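Local coordinates for glutamine aminotransferase class-II domain protein (PDB 3MDN) that belongs to the class-II glutamine amidotransferases of the NTN clan and probably hydrolyses glutamine to release ammonia for an acceptor that is not established, at residues Y212-S216 with H217-G221. Numbering follows the deposited sequence.
Sequences YYRYS and HARQG
Ser216 closes the hairpin between strands 212-216 and 221-225 with both its backbone and its hydroxyl. Ser216 N donates to Gly221 O at 2.9 Å, the hydrogen-bonded antiparallel pair that starts the strand pairing. Ser216 O turns into the loop and takes Gln220 N at 2.6 Å plus a weak bond from Gly221 N, so two residues face one: a G1 beta bulge, with Gln220 at positive phi. The hydroxyl is the third grip. Residues 217-219 have helical backbone angles without regular helix bonds; Ser216 OG, held beside the carbonyl carbon (chi1 167°), accepts from Arg219 N at 2.7 Å and lies 3.3 Å from Arg219 CB. Beyond that, the arginine runs extended from CG to NE, and its NH2 bonds to Asp18 O. Arg219 NH1 comes within 3.9 Å of Arg214 NH2, two like charges with guanidinium planes turned 69° apart; Glu230 and Glu233 lie against the Arg214 side chain. Tyr215 has CG beside its carbonyl carbon, which lays the ring along the loop: one edge points at the face of His217, CD1 standing over the imidazole centre, in a T-shaped stack with planes at 80°. Tyr215 CE2 lies 3.5 Å from Gly221 N, which approaches the ring obliquely, and Tyr215 OH reaches Gln220 CA. With N, O and OG of Ser216 all bonded to the loop, one residue's polar atoms fix the chain reversal, while the Tyr215 ring adds nonpolar packing.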
loop_
_atom_site.group_PDB
_atom_site.type_symbol
_atom_site.label_atom_id
_atom_site.label_comp_id
_atom_site.label_asym_id
_atom_site.label_seq_id
_atom_site.Cartn_x
_atom_site.Cartn_y
_atom_site.Cartn_z
ATOM N N TYR D 212 27.248 -15.027 -7.178
ATOM C CA TYR D 212 28.214 -14.761 -8.255
ATOM C C TYR D 212 28.678 -13.327 -8.084
ATOM O O TYR D 212 27.940 -12.520 -7.552
ATOM C CB TYR D 212 27.557 -14.890 -9.628
ATOM C CG TYR D 212 27.016 -16.271 -9.941
ATOM C CD1 TYR D 212 25.715 -16.604 -9.615
ATOM C CD2 TYR D 212 27.813 -17.247 -10.551
ATOM C CE1 TYR D 212 25.187 -17.857 -9.909
ATOM C CE2 TYR D 212 27.292 -18.519 -10.824
ATOM C CZ TYR D 212 25.961 -18.802 -10.490
ATOM O OH TYR D 212 25.376 -20.033 -10.719
ATOM N N TYR D 213 29.863 -12.992 -8.579
ATOM C CA TYR D 213 30.350 -11.609 -8.493
ATOM C C TYR D 213 31.213 -11.316 -9.691
ATOM O O TYR D 213 31.768 -12.238 -10.300
ATOM C CB TYR D 213 31.077 -11.299 -7.171
ATOM C CG TYR D 213 32.330 -12.109 -6.889
ATOM C CD1 TYR D 213 33.590 -11.565 -7.114
ATOM C CD2 TYR D 213 32.249 -13.423 -6.394
ATOM C CE1 TYR D 213 34.716 -12.277 -6.859
ATOM C CE2 TYR D 213 33.371 -14.125 -6.110
ATOM C CZ TYR D 213 34.607 -13.555 -6.351
ATOM O OH TYR D 213 35.752 -14.262 -6.091
ATOM N N ARG D 214 31.291 -10.038 -10.073
ATOM C CA ARG D 214 32.122 -9.680 -11.231
ATOM C C ARG D 214 32.442 -8.185 -11.131
ATOM O O ARG D 214 31.613 -7.406 -10.662
ATOM C CB ARG D 214 31.379 -9.990 -12.546
ATOM C CG ARG D 214 32.070 -9.477 -13.815
ATOM C CD ARG D 214 31.231 -9.704 -15.083
ATOM N NE ARG D 214 29.952 -9.002 -15.080
ATOM C CZ ARG D 214 29.698 -7.926 -15.826
ATOM N NH1 ARG D 214 30.648 -7.456 -16.621
ATOM N NH2 ARG D 214 28.507 -7.320 -15.784
ATOM N N TYR D 215 33.646 -7.791 -11.541
ATOM C CA TYR D 215 33.970 -6.374 -11.573
ATOM C C TYR D 215 33.444 -5.821 -12.899
ATOM O O TYR D 215 33.780 -6.348 -13.945
ATOM C CB TYR D 215 35.484 -6.124 -11.466
ATOM C CG TYR D 215 35.798 -4.630 -11.491
ATOM C CD1 TYR D 215 36.182 -3.992 -12.659
ATOM C CD2 TYR D 215 35.602 -3.844 -10.349
ATOM C CE1 TYR D 215 36.431 -2.597 -12.670
ATOM C CE2 TYR D 215 35.875 -2.509 -10.348
ATOM C CZ TYR D 215 36.272 -1.888 -11.503
ATOM O OH TYR D 215 36.504 -0.536 -11.451
ATOM N N SER D 216 32.609 -4.781 -12.852
ATOM C CA SER D 216 32.114 -4.124 -14.063
ATOM C C SER D 216 32.984 -2.927 -14.417
ATOM O O SER D 216 32.995 -1.910 -13.717
ATOM C CB SER D 216 30.664 -3.623 -13.870
ATOM O OG SER D 216 30.260 -2.724 -14.928
ATOM N N HIS D 217 33.693 -3.040 -15.530
ATOM C CA HIS D 217 34.496 -1.941 -16.062
ATOM C C HIS D 217 33.626 -0.829 -16.584
ATOM O O HIS D 217 34.022 0.325 -16.560
ATOM C CB HIS D 217 35.403 -2.467 -17.163
ATOM C CG HIS D 217 36.362 -3.509 -16.690
ATOM N ND1 HIS D 217 37.589 -3.196 -16.147
ATOM C CD2 HIS D 217 36.262 -4.860 -16.656
ATOM C CE1 HIS D 217 38.215 -4.313 -15.819
ATOM N NE2 HIS D 217 37.430 -5.336 -16.112
ATOM N N ALA D 218 32.446 -1.176 -17.083
ATOM C CA ALA D 218 31.453 -0.169 -17.477
ATOM C C ALA D 218 30.851 0.632 -16.278
ATOM O O ALA D 218 30.631 1.848 -16.355
ATOM C CB ALA D 218 30.349 -0.825 -18.323
ATOM N N ARG D 219 30.603 -0.032 -15.152
ATOM C CA ARG D 219 30.142 0.710 -13.965
ATOM C C ARG D 219 31.336 1.237 -13.150
ATOM O O ARG D 219 31.211 2.246 -12.446
ATOM C CB ARG D 219 29.237 -0.151 -13.058
ATOM C CG ARG D 219 27.847 -0.473 -13.633
ATOM C CD ARG D 219 27.246 -1.769 -12.984
ATOM N NE ARG D 219 25.980 -2.174 -13.610
ATOM C CZ ARG D 219 25.731 -3.379 -14.129
ATOM N NH1 ARG D 219 26.648 -4.340 -14.083
ATOM N NH2 ARG D 219 24.552 -3.633 -14.693
ATOM N N GLN D 220 32.476 0.539 -13.228
ATOM C CA GLN D 220 33.644 0.831 -12.358
ATOM C C GLN D 220 33.348 0.531 -10.859
ATOM O O GLN D 220 33.530 1.357 -9.973
ATOM C CB GLN D 220 34.182 2.254 -12.630
ATOM C CG GLN D 220 34.381 2.456 -14.142
ATOM C CD GLN D 220 35.059 3.753 -14.545
ATOM O OE1 GLN D 220 34.570 4.842 -14.259
ATOM N NE2 GLN D 220 36.187 3.633 -15.238
ATOM N N GLY D 221 32.900 -0.697 -10.615
ATOM C CA GLY D 221 32.656 -1.208 -9.285
ATOM C C GLY D 221 32.236 -2.676 -9.382
ATOM O O GLY D 221 31.987 -3.196 -10.469
#